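Local structure of flavodoxin (Bacillus cereus, 6GAQ) at residues 13-18 with 40-45; 92-97 with 111-116; 126-131 with 140-145. The protein probably serves as a low-potential electron donor to a number of redox enzymes, using bound flavin mononucleotide as its redox cofactor. All blocks are in the same frame, centred on the assembly; numbering follows the deposited sequence.

Overall arrangement
All three contacts are built on the five-stranded parallel sheet of the flavodoxin fold and follow one another along the chain. Interaction 1 pairs strand 11-16 with the outermost strand 40-44. Interaction 2 lays helix 107-117 on strand 91-98, and interaction 3 lays helix 137-152 on strand 122-131, the other outermost strand. Centres of interactions 1 and 2 lie about 13 Å apart, as do those of 2 and 3, and the outer two about 16 Å. Phe112 meets Met45 and Phe95 meets Ile13, joining interactions 1 and 2, while strands 91-98 and 122-131 are sheet neighbours. Strand C-terminal ends bring Ser17, Met18 and Ser97 to FMN, the usual cofactor site of this fold, and strand 122-131 ends at calcium.

Interaction 1 of 3, residues 13-18 with 40-45. With FMN (flavin mononucleotide), chain C.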
loop_
_atom_site.group_PDB
_atom_site.type_symbol
_atom_site.label_atom_id
_atom_site.label_comp_id
_atom_site.label_asym_id
_atom_site.label_seq_id
_atom_site.Cartn_x
_atom_site.Cartn_y
_atom_site.Cartn_z
ATOM N N ILE A 13 6.901 0.831 -3.192
ATOM C CA ILE A 13 5.789 -0.051 -2.856
ATOM C C ILE A 13 6.256 -0.933 -1.704
ATOM O O ILE A 13 7.007 -1.893 -1.909
ATOM C CB ILE A 13 5.328 -0.893 -4.050
ATOM C CG1 ILE A 13 4.895 0.010 -5.205
ATOM C CG2 ILE A 13 4.187 -1.814 -3.642
ATOM C CD1 ILE A 13 4.579 -0.741 -6.477
ATOM N N ALA A 14 5.821 -0.607 -0.490
ATOM C CA ALA A 14 6.115 -1.401 0.695
ATOM C C ALA A 14 4.869 -2.194 1.068
ATOM O O ALA A 14 3.808 -1.609 1.310
ATOM C CB ALA A 14 6.561 -0.513 1.857
ATOM N N TYR A 15 4.994 -3.519 1.109
ATOM C CA TYR A 15 3.846 -4.389 1.308
ATOM C C TYR A 15 4.116 -5.396 2.416
ATOM O O TYR A 15 5.255 -5.816 2.639
ATOM C CB TYR A 15 3.469 -5.129 0.011
ATOM C CG TYR A 15 4.450 -6.202 -0.409
ATOM C CD1 TYR A 15 4.276 -7.525 -0.017
ATOM C CD2 TYR A 15 5.544 -5.895 -1.208
ATOM C CE1 TYR A 15 5.169 -8.507 -0.400
ATOM C CE2 TYR A 15 6.442 -6.871 -1.597
ATOM C CZ TYR A 15 6.249 -8.176 -1.192
ATOM O OH TYR A 15 7.139 -9.152 -1.576
ATOM N N ALA A 16 3.043 -5.780 3.106
ATOM C CA ALA A 16 3.061 -6.853 4.095
ATOM C C ALA A 16 2.171 -7.972 3.574
ATOM O O ALA A 16 0.958 -7.789 3.428
ATOM C CB ALA A 16 2.580 -6.359 5.457
ATOM N N SER A 17 2.770 -9.125 3.288
ATOM C CA SER A 17 2.031 -10.259 2.755
ATOM C C SER A 17 2.480 -11.534 3.448
ATOM O O SER A 17 3.677 -11.753 3.651
ATOM C CB SER A 17 2.223 -10.391 1.240
ATOM O OG SER A 17 1.491 -11.493 0.733
ATOM N N MET A 18 1.510 -12.371 3.806
ATOM C CA MET A 18 1.767 -13.657 4.443
ATOM C C MET A 18 1.462 -14.843 3.542
ATOM O O MET A 18 2.248 -15.791 3.492
ATOM C CB MET A 18 0.950 -13.777 5.735
ATOM C CG MET A 18 0.980 -15.158 6.371
ATOM S SD MET A 18 0.116 -15.209 7.953
ATOM C CE MET A 18 -0.017 -16.976 8.212
ATOM N N VAL A 40 10.443 2.346 -9.734
ATOM C CA VAL A 40 9.536 1.655 -8.823
ATOM C C VAL A 40 10.327 0.610 -8.048
ATOM O O VAL A 40 10.796 -0.382 -8.621
ATOM C CB VAL A 40 8.362 1.016 -9.574
ATOM C CG1 VAL A 40 7.324 0.492 -8.595
ATOM C CG2 VAL A 40 7.748 2.020 -10.535
ATOM N N VAL A 41 10.461 0.821 -6.739
ATOM C CA VAL A 41 11.115 -0.121 -5.836
ATOM C C VAL A 41 10.044 -0.908 -5.096
ATOM O O VAL A 41 9.033 -0.345 -4.655
ATOM C CB VAL A 41 12.053 0.609 -4.854
ATOM C CG1 VAL A 41 12.623 -0.360 -3.825
ATOM C CG2 VAL A 41 13.174 1.306 -5.610
ATOM N N LEU A 42 10.261 -2.216 -4.960
ATOM C CA LEU A 42 9.304 -3.129 -4.345
ATOM C C LEU A 42 9.954 -3.767 -3.125
ATOM O O LEU A 42 10.947 -4.491 -3.258
ATOM C CB LEU A 42 8.861 -4.196 -5.350
ATOM C CG LEU A 42 7.705 -5.132 -5.001
ATOM C CD1 LEU A 42 6.369 -4.439 -5.215
ATOM C CD2 LEU A 42 7.794 -6.398 -5.838
ATOM N N GLN A 43 9.396 -3.505 -1.943
ATOM C CA GLN A 43 9.995 -3.955 -0.695
ATOM C C GLN A 43 8.926 -4.483 0.250
ATOM O O GLN A 43 7.762 -4.081 0.185
ATOM C CB GLN A 43 10.765 -2.823 0.003
ATOM C CG GLN A 43 12.097 -2.475 -0.632
ATOM C CD GLN A 43 12.933 -1.561 0.244
ATOM O OE1 GLN A 43 12.511 -1.167 1.331
ATOM N NE2 GLN A 43 14.125 -1.217 -0.228
ATOM N N GLU A 44 9.338 -5.392 1.130
ATOM C CA GLU A 44 8.510 -5.784 2.259
ATOM C C GLU A 44 8.686 -4.783 3.394
ATOM O O GLU A 44 9.774 -4.239 3.606
ATOM C CB GLU A 44 8.871 -7.193 2.737
ATOM C CG GLU A 44 9.128 -8.193 1.616
ATOM C CD GLU A 44 9.275 -9.617 2.124
ATOM O OE1 GLU A 44 8.870 -9.885 3.274
ATOM O OE2 GLU A 44 9.799 -10.468 1.373
ATOM N N MET A 45 7.601 -4.532 4.127
ATOM C CA MET A 45 7.626 -3.507 5.163
ATOM C C MET A 45 8.131 -4.019 6.505
ATOM O O MET A 45 8.470 -3.207 7.373
ATOM C CB MET A 45 6.233 -2.898 5.344
ATOM C CG MET A 45 5.166 -3.883 5.779
ATOM S SD MET A 45 3.658 -3.048 6.308
ATOM C CE MET A 45 3.488 -1.813 5.023
HETATM N N1 FMN C . -9.701 -9.984 6.250
HETATM C C2 FMN C . -10.330 -8.782 6.504
HETATM O O2 FMN C . -10.655 -8.051 5.571
HETATM N N3 FMN C . -10.594 -8.397 7.803
HETATM C C4 FMN C . -10.230 -9.212 8.856
HETATM O O4 FMN C . -10.465 -8.867 10.013
HETATM C C4A FMN C . -9.596 -10.423 8.603
HETATM N N5 FMN C . -9.232 -11.240 9.652
HETATM C C5A FMN C . -8.604 -12.441 9.401
HETATM C C6 FMN C . -8.238 -13.262 10.462
HETATM C C7 FMN C . -7.606 -14.474 10.219
HETATM C C7M FMN C . -7.213 -15.356 11.367
HETATM C C8 FMN C . -7.339 -14.866 8.911
HETATM C C8M FMN C . -6.656 -16.174 8.641
HETATM C C9 FMN C . -7.705 -14.045 7.850
HETATM C C9A FMN C . -8.338 -12.831 8.092
HETATM N N10 FMN C . -8.693 -12.008 7.039
HETATM C C10 FMN C . -9.331 -10.808 7.294
HETATM C "C1'" FMN C . -8.427 -12.428 5.620
HETATM C "C2'" FMN C . -7.065 -12.017 5.070
HETATM O "O2'" FMN C . -6.909 -10.618 5.140
HETATM C "C3'" FMN C . -6.990 -12.483 3.619
HETATM O "O3'" FMN C . -6.828 -13.884 3.587
HETATM C "C4'" FMN C . -5.877 -11.819 2.812
HETATM O "O4'" FMN C . -6.160 -11.971 1.438
HETATM C "C5'" FMN C . -4.498 -12.409 3.094
HETATM O "O5'" FMN C . -3.554 -11.691 2.328
HETATM P P FMN C . -2.035 -12.198 2.148
HETATM O O1P FMN C . -2.020 -13.327 1.148
HETATM O O2P FMN C . -1.184 -11.064 1.631
HETATM O O3P FMN C . -1.492 -12.688 3.469
#
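The carbonyl oxygen Gln43 O is approached by three groups of the neighbouring strand: Tyr15 N donates to it at 3.0 Å, Ala14 CA, 3.2 Å away, points its C-H at it, and Tyr15 CD2 lies close by. This is parallel pairing within a beta-alpha-beta unit of the flavodoxin fold, strands 11-16 and 40-44 being linked through helix 21-35. Toward the strand starts, Ile13 N bonds to Val41 O at 2.8 Å and Gln43 N reaches Ile13 O almost straight (176° at the hydrogen). The last bond of the pairing, Met45 N to Tyr15 O, arrives from above the carbonyl plane. Ile13, Leu42 and Tyr15 lie on the side facing helix 21-35; Ile13 CG2 meets Leu42 CD1 at 3.8 Å. A chi1 of 71° puts Tyr15 CG between the backbone N and carbonyl carbon, and Tyr15 CE2 comes to 4.0 Å from Leu42 CG. On the other side, towards helix 73-81, Met45 SD sits 3.6 Å from Ala16 CB, and the bend at chi3 turns Met45 CE to Ala14 O. Past the strand, Ser17 OG donates to the FMN phosphate at O2P (2.9 Å) and Met18 N to FMN O3P (3.0 Å).

Interaction 2 of 3, residues 92-97 with 111-116; sequences VAVFGS and IFEERL. With FMN (flavin mononucleotide), chain C.
Val94 packs against three residues of the helix, and its two methyls divide the work. Val94 CG1, anti to the backbone N (chi1 -179°), meets Phe112 CB at 4.0 Å, the two side chains crossing at about a right angle. Val94 CG2 presses on the aliphatic Glu113 CG at 3.6 Å and also touches Leu116 CD1 at 4.0 Å. One helical turn beyond Phe112, the same Leu116 CD1 comes to 3.7 Å from Val92 CG2, so a single methyl bridges both inward-facing valines of the strand. This buried patch lies within the beta-alpha-beta crossover of strand 91-98, helix 107-117 and strand 122-131; strand and helix run nearly antiparallel, 164° apart, with their axes 8.3 Å from each other. The Phe112 ring leads away from Val94 towards Leu61 and Ser63 of the next strand. The outer side of the helix is looser: Glu114 is exposed, and Arg115 reaches instead to His79 O and Glu118. Along the strand the packing also stops after Val94. Phe95 points to the opposite face of the sheet, against helix 21-35, and at the far end Ser97 OG accepts a hydrogen bond from FMN O4' at 2.7 Å. No hydrogen bond joins helix and strand, so the contact rests on apolar packing, with Glu113 contributing mainly its methylene. Its carboxylate lies close to that of Glu126, so both being charged would be disfavoured, a strain probably relieved in part by Lys129 NZ beside Glu126.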
loop_
_atom_site.group_PDB
_atom_site.type_symbol
_atom_site.label_atom_id
_atom_site.label_comp_id
_atom_site.label_asym_id
_atom_site.label_seq_id
_atom_site.Cartn_x
_atom_site.Cartn_y
_atom_site.Cartn_z
ATOM N N VAL A 92 0.962 9.744 -1.607
ATOM C CA VAL A 92 0.878 8.370 -1.136
ATOM C C VAL A 92 -0.466 7.754 -1.505
ATOM O O VAL A 92 -1.429 8.445 -1.843
ATOM C CB VAL A 92 1.099 8.267 0.389
ATOM C CG1 VAL A 92 2.441 8.868 0.778
ATOM C CG2 VAL A 92 -0.038 8.946 1.133
ATOM N N ALA A 93 -0.508 6.424 -1.427
ATOM C CA ALA A 93 -1.728 5.652 -1.608
ATOM C C ALA A 93 -1.582 4.348 -0.836
ATOM O O ALA A 93 -0.491 3.989 -0.387
ATOM C CB ALA A 93 -2.020 5.390 -3.089
ATOM N N VAL A 94 -2.701 3.640 -0.676
ATOM C CA VAL A 94 -2.746 2.415 0.114
ATOM C C VAL A 94 -3.552 1.367 -0.644
ATOM O O VAL A 94 -4.473 1.691 -1.399
ATOM C CB VAL A 94 -3.349 2.666 1.521
ATOM C CG1 VAL A 94 -3.363 1.389 2.352
ATOM C CG2 VAL A 94 -2.577 3.754 2.254
ATOM N N PHE A 95 -3.183 0.099 -0.459
ATOM C CA PHE A 95 -3.957 -1.021 -0.972
ATOM C C PHE A 95 -3.917 -2.151 0.047
ATOM O O PHE A 95 -3.189 -2.093 1.041
ATOM C CB PHE A 95 -3.443 -1.494 -2.341
ATOM C CG PHE A 95 -2.045 -2.047 -2.313
ATOM C CD1 PHE A 95 -1.820 -3.399 -2.104
ATOM C CD2 PHE A 95 -0.957 -1.216 -2.508
ATOM C CE1 PHE A 95 -0.534 -3.908 -2.084
ATOM C CE2 PHE A 95 0.331 -1.718 -2.490
ATOM C CZ PHE A 95 0.544 -3.065 -2.277
ATOM N N GLY A 96 -4.707 -3.185 -0.204
ATOM C CA GLY A 96 -4.753 -4.315 0.704
ATOM C C GLY A 96 -5.658 -5.402 0.171
ATOM O O GLY A 96 -6.500 -5.172 -0.703
ATOM N N SER A 97 -5.468 -6.598 0.724
ATOM C CA SER A 97 -6.272 -7.767 0.389
ATOM C C SER A 97 -6.918 -8.298 1.661
ATOM O O SER A 97 -6.218 -8.597 2.636
ATOM C CB SER A 97 -5.419 -8.848 -0.277
ATOM O OG SER A 97 -6.168 -10.033 -0.487
ATOM N N ILE A 111 -6.414 1.960 8.216
ATOM C CA ILE A 111 -5.430 2.247 9.257
ATOM C C ILE A 111 -4.226 2.971 8.668
ATOM O O ILE A 111 -3.808 4.025 9.164
ATOM C CB ILE A 111 -5.011 0.948 9.969
ATOM C CG1 ILE A 111 -6.192 0.357 10.741
ATOM C CG2 ILE A 111 -3.832 1.205 10.894
ATOM C CD1 ILE A 111 -5.955 -1.053 11.235
ATOM N N PHE A 112 -3.650 2.418 7.599
ATOM C CA PHE A 112 -2.472 3.032 6.998
ATOM C C PHE A 112 -2.803 4.363 6.337
ATOM O O PHE A 112 -1.937 5.242 6.251
ATOM C CB PHE A 112 -1.839 2.078 5.987
ATOM C CG PHE A 112 -0.966 1.030 6.612
ATOM C CD1 PHE A 112 0.276 1.363 7.125
ATOM C CD2 PHE A 112 -1.388 -0.286 6.692
ATOM C CE1 PHE A 112 1.082 0.402 7.704
ATOM C CE2 PHE A 112 -0.586 -1.251 7.270
ATOM C CZ PHE A 112 0.650 -0.906 7.776
ATOM N N GLU A 113 -4.040 4.536 5.868
ATOM C CA GLU A 113 -4.420 5.806 5.259
ATOM C C GLU A 113 -4.468 6.919 6.297
ATOM O O GLU A 113 -4.023 8.043 6.032
ATOM C CB GLU A 113 -5.766 5.669 4.551
ATOM C CG GLU A 113 -5.647 5.442 3.055
ATOM C CD GLU A 113 -6.978 5.132 2.403
ATOM O OE1 GLU A 113 -7.128 4.017 1.865
ATOM O OE2 GLU A 113 -7.872 6.003 2.426
ATOM N N GLU A 114 -5.004 6.628 7.485
ATOM C CA GLU A 114 -5.021 7.629 8.547
ATOM C C GLU A 114 -3.611 7.959 9.014
ATOM O O GLU A 114 -3.285 9.130 9.237
ATOM C CB GLU A 114 -5.868 7.138 9.721
ATOM C CG GLU A 114 -7.333 6.915 9.392
ATOM C CD GLU A 114 -8.048 6.111 10.459
ATOM O OE1 GLU A 114 -7.374 5.643 11.402
ATOM O OE2 GLU A 114 -9.281 5.946 10.357
ATOM N N ARG A 115 -2.761 6.940 9.160
ATOM C CA ARG A 115 -1.405 7.170 9.646
ATOM C C ARG A 115 -0.604 8.027 8.674
ATOM O O ARG A 115 0.102 8.952 9.092
ATOM C CB ARG A 115 -0.705 5.833 9.893
ATOM C CG ARG A 115 0.803 5.937 10.070
ATOM C CD ARG A 115 1.172 6.742 11.309
ATOM N NE ARG A 115 1.198 5.920 12.516
ATOM C CZ ARG A 115 0.475 6.168 13.605
ATOM N NH1 ARG A 115 -0.334 7.217 13.642
ATOM N NH2 ARG A 115 0.564 5.366 14.658
ATOM N N LEU A 116 -0.704 7.743 7.374
ATOM C CA LEU A 116 0.030 8.534 6.390
ATOM C C LEU A 116 -0.449 9.980 6.377
ATOM O O LEU A 116 0.362 10.910 6.286
ATOM C CB LEU A 116 -0.104 7.906 5.003
ATOM C CG LEU A 116 0.618 6.571 4.804
ATOM C CD1 LEU A 116 0.484 6.090 3.367
ATOM C CD2 LEU A 116 2.081 6.686 5.200
HETATM N N1 FMN C . -9.701 -9.984 6.250
HETATM C C2 FMN C . -10.330 -8.782 6.504
HETATM O O2 FMN C . -10.655 -8.051 5.571
HETATM N N3 FMN C . -10.594 -8.397 7.803
HETATM C C4 FMN C . -10.230 -9.212 8.856
HETATM O O4 FMN C . -10.465 -8.867 10.013
HETATM C C4A FMN C . -9.596 -10.423 8.603
HETATM N N5 FMN C . -9.232 -11.240 9.652
HETATM C C5A FMN C . -8.604 -12.441 9.401
HETATM C C6 FMN C . -8.238 -13.262 10.462
HETATM C C7 FMN C . -7.606 -14.474 10.219
HETATM C C7M FMN C . -7.213 -15.356 11.367
HETATM C C8 FMN C . -7.339 -14.866 8.911
HETATM C C8M FMN C . -6.656 -16.174 8.641
HETATM C C9 FMN C . -7.705 -14.045 7.850
HETATM C C9A FMN C . -8.338 -12.831 8.092
HETATM N N10 FMN C . -8.693 -12.008 7.039
HETATM C C10 FMN C . -9.331 -10.808 7.294
HETATM C "C1'" FMN C . -8.427 -12.428 5.620
HETATM C "C2'" FMN C . -7.065 -12.017 5.070
HETATM O "O2'" FMN C . -6.909 -10.618 5.140
HETATM C "C3'" FMN C . -6.990 -12.483 3.619
HETATM O "O3'" FMN C . -6.828 -13.884 3.587
HETATM C "C4'" FMN C . -5.877 -11.819 2.812
HETATM O "O4'" FMN C . -6.160 -11.971 1.438
HETATM C "C5'" FMN C . -4.498 -12.409 3.094
HETATM O "O5'" FMN C . -3.554 -11.691 2.328
HETATM P P FMN C . -2.035 -12.198 2.148
HETATM O O1P FMN C . -2.020 -13.327 1.148
HETATM O O2P FMN C . -1.184 -11.064 1.631
HETATM O O3P FMN C . -1.492 -12.688 3.469
#

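Interaction 3 of 3, residues 126-131 with 140-145; sequences EGLKIE and VEKCSN. With CA (calcium ion), chain E.
This is a helix-on-strand contact at one border of the sheet: helix 137-152 covers strand 122-131 through a small apolar patch and one lysine bond to the backbone. Leu128 points at the helix, Ile130 reaches it with CD1, and Cys143 SG sits between them, 4.0 Å from Leu128 CD2 and 3.9 Å from Ile130 CD1. The other methyl of Leu128, CD1, rests on the backbone of the helix at Lys142 O and on Lys142 CB. Ile130 and Lys142 run alongside each other in opposite directions, and Ile130 CD1 lies along the hydrocarbon part of the lysine, 3.8 Å from Lys142 CE. A bend at chi3 (79°) then brings the ammonium group back to the strand, where Lys142 NZ donates to Lys129 O at 2.9 Å, in the carbonyl plane. In the flavodoxin fold strand 122-131 is the outermost within the chain, paired on its inner side with strand 91-98 through the backbones of Leu128 and Ile130; the lysine supplies a side-chain donor to a carbonyl along this border strand. Ile25 of helix 21-35 also packs on Leu128, Ile130 and Cys143. Lys129 points the other way: Lys129 NZ forms a salt bridge with Glu126 OE2 at 3.6 Å and a weak hydrogen bond to Gly127 O, while its chain touches Phe105 and Cys106. The strand ends at a calcium ion, which Glu131 O binds at 2.5 Å along with a water; Ala133 O and Asp139 OD1, the latter from the first turn of the same helix, also bind it.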
loop_
_atom_site.group_PDB
_atom_site.type_symbol
_atom_site.label_atom_id
_atom_site.label_comp_id
_atom_site.label_asym_id
_atom_site.label_seq_id
_atom_site.Cartn_x
_atom_site.Cartn_y
_atom_site.Cartn_z
ATOM N N GLU A 126 -8.450 7.116 -2.768
ATOM C CA GLU A 126 -8.930 6.122 -1.822
ATOM C C GLU A 126 -8.244 4.782 -2.063
ATOM O O GLU A 126 -7.848 4.451 -3.184
ATOM C CB GLU A 126 -10.450 5.972 -1.934
ATOM C CG GLU A 126 -11.087 5.051 -0.900
ATOM C CD GLU A 126 -10.756 5.449 0.528
ATOM O OE1 GLU A 126 -10.746 6.662 0.825
ATOM O OE2 GLU A 126 -10.507 4.544 1.352
ATOM N N GLY A 127 -8.106 4.007 -0.989
ATOM C CA GLY A 127 -7.336 2.784 -1.060
ATOM C C GLY A 127 -7.987 1.723 -1.926
ATOM O O GLY A 127 -9.204 1.690 -2.121
ATOM N N LEU A 128 -7.143 0.839 -2.454
ATOM C CA LEU A 128 -7.587 -0.300 -3.244
ATOM C C LEU A 128 -7.870 -1.477 -2.318
ATOM O O LEU A 128 -7.008 -1.877 -1.529
ATOM C CB LEU A 128 -6.527 -0.678 -4.280
ATOM C CG LEU A 128 -6.553 -2.092 -4.860
ATOM C CD1 LEU A 128 -7.748 -2.277 -5.784
ATOM C CD2 LEU A 128 -5.248 -2.391 -5.589
ATOM N N LYS A 129 -9.080 -2.023 -2.414
ATOM C CA LYS A 129 -9.522 -3.131 -1.574
ATOM C C LYS A 129 -9.806 -4.333 -2.466
ATOM O O LYS A 129 -10.773 -4.329 -3.235
ATOM C CB LYS A 129 -10.752 -2.735 -0.761
ATOM C CG LYS A 129 -10.653 -1.335 -0.181
ATOM C CD LYS A 129 -11.758 -1.060 0.814
ATOM C CE LYS A 129 -12.430 0.268 0.514
ATOM N NZ LYS A 129 -11.459 1.334 0.140
ATOM N N ILE A 130 -8.958 -5.353 -2.367
ATOM C CA ILE A 130 -9.091 -6.586 -3.134
ATOM C C ILE A 130 -9.474 -7.698 -2.165
ATOM O O ILE A 130 -9.009 -7.711 -1.020
ATOM C CB ILE A 130 -7.781 -6.920 -3.880
ATOM C CG1 ILE A 130 -7.505 -5.887 -4.976
ATOM C CG2 ILE A 130 -7.807 -8.338 -4.458
ATOM C CD1 ILE A 130 -8.329 -6.079 -6.243
ATOM N N GLU A 131 -10.332 -8.617 -2.609
ATOM C CA GLU A 131 -10.710 -9.752 -1.778
ATOM C C GLU A 131 -9.855 -10.952 -2.152
ATOM O O GLU A 131 -9.881 -11.413 -3.304
ATOM C CB GLU A 131 -12.199 -10.071 -1.913
ATOM C CG GLU A 131 -12.586 -11.471 -1.431
ATOM C CD GLU A 131 -14.064 -11.593 -1.092
ATOM O OE1 GLU A 131 -14.403 -12.352 -0.158
ATOM O OE2 GLU A 131 -14.891 -10.935 -1.751
ATOM N N VAL A 140 -7.840 -7.911 -11.554
ATOM C CA VAL A 140 -6.700 -7.378 -12.294
ATOM C C VAL A 140 -7.017 -5.986 -12.824
ATOM O O VAL A 140 -6.157 -5.098 -12.835
ATOM C CB VAL A 140 -6.307 -8.344 -13.429
ATOM C CG1 VAL A 140 -5.175 -7.763 -14.263
ATOM C CG2 VAL A 140 -5.918 -9.698 -12.857
ATOM N N GLU A 141 -8.260 -5.770 -13.261
ATOM C CA GLU A 141 -8.651 -4.451 -13.745
ATOM C C GLU A 141 -8.808 -3.456 -12.602
ATOM O O GLU A 141 -8.623 -2.251 -12.805
ATOM C CB GLU A 141 -9.943 -4.550 -14.554
ATOM C CG GLU A 141 -9.737 -5.070 -15.969
ATOM C CD GLU A 141 -10.797 -4.581 -16.933
ATOM O OE1 GLU A 141 -11.995 -4.639 -16.582
ATOM O OE2 GLU A 141 -10.432 -4.137 -18.043
ATOM N N LYS A 142 -9.150 -3.933 -11.402
ATOM C CA LYS A 142 -9.171 -3.052 -10.239
ATOM C C LYS A 142 -7.772 -2.536 -9.927
ATOM O O LYS A 142 -7.578 -1.338 -9.685
ATOM C CB LYS A 142 -9.755 -3.786 -9.029
ATOM C CG LYS A 142 -11.270 -3.726 -8.931
ATOM C CD LYS A 142 -11.804 -4.758 -7.945
ATOM C CE LYS A 142 -11.641 -4.291 -6.507
ATOM N NZ LYS A 142 -12.219 -5.267 -5.541
ATOM N N CYS A 143 -6.781 -3.431 -9.931
ATOM C CA CYS A 143 -5.403 -3.014 -9.696
ATOM C C CYS A 143 -4.896 -2.125 -10.825
ATOM O O CYS A 143 -4.169 -1.155 -10.580
ATOM C CB CYS A 143 -4.503 -4.240 -9.539
ATOM S SG CYS A 143 -5.017 -5.400 -8.252
ATOM N N SER A 144 -5.270 -2.443 -12.068
ATOM C CA SER A 144 -4.805 -1.657 -13.207
ATOM C C SER A 144 -5.333 -0.228 -13.149
ATOM O O SER A 144 -4.602 0.723 -13.448
ATOM C CB SER A 144 -5.223 -2.333 -14.513
ATOM O OG SER A 144 -4.686 -1.653 -15.633
ATOM N N ASN A 145 -6.600 -0.057 -12.763
ATOM C CA ASN A 145 -7.161 1.287 -12.658
ATOM C C ASN A 145 -6.544 2.054 -11.494
ATOM O O ASN A 145 -6.277 3.256 -11.607
ATOM C CB ASN A 145 -8.680 1.213 -12.503
ATOM C CG ASN A 145 -9.360 0.592 -13.706
ATOM O OD1 ASN A 145 -8.833 0.629 -14.818
ATOM N ND2 ASN A 145 -10.535 0.016 -13.489
HETATM CA CA CA E . -10.152 -11.966 -5.701
HETATM O O HOH W 1 -10.426 -14.287 -4.917
#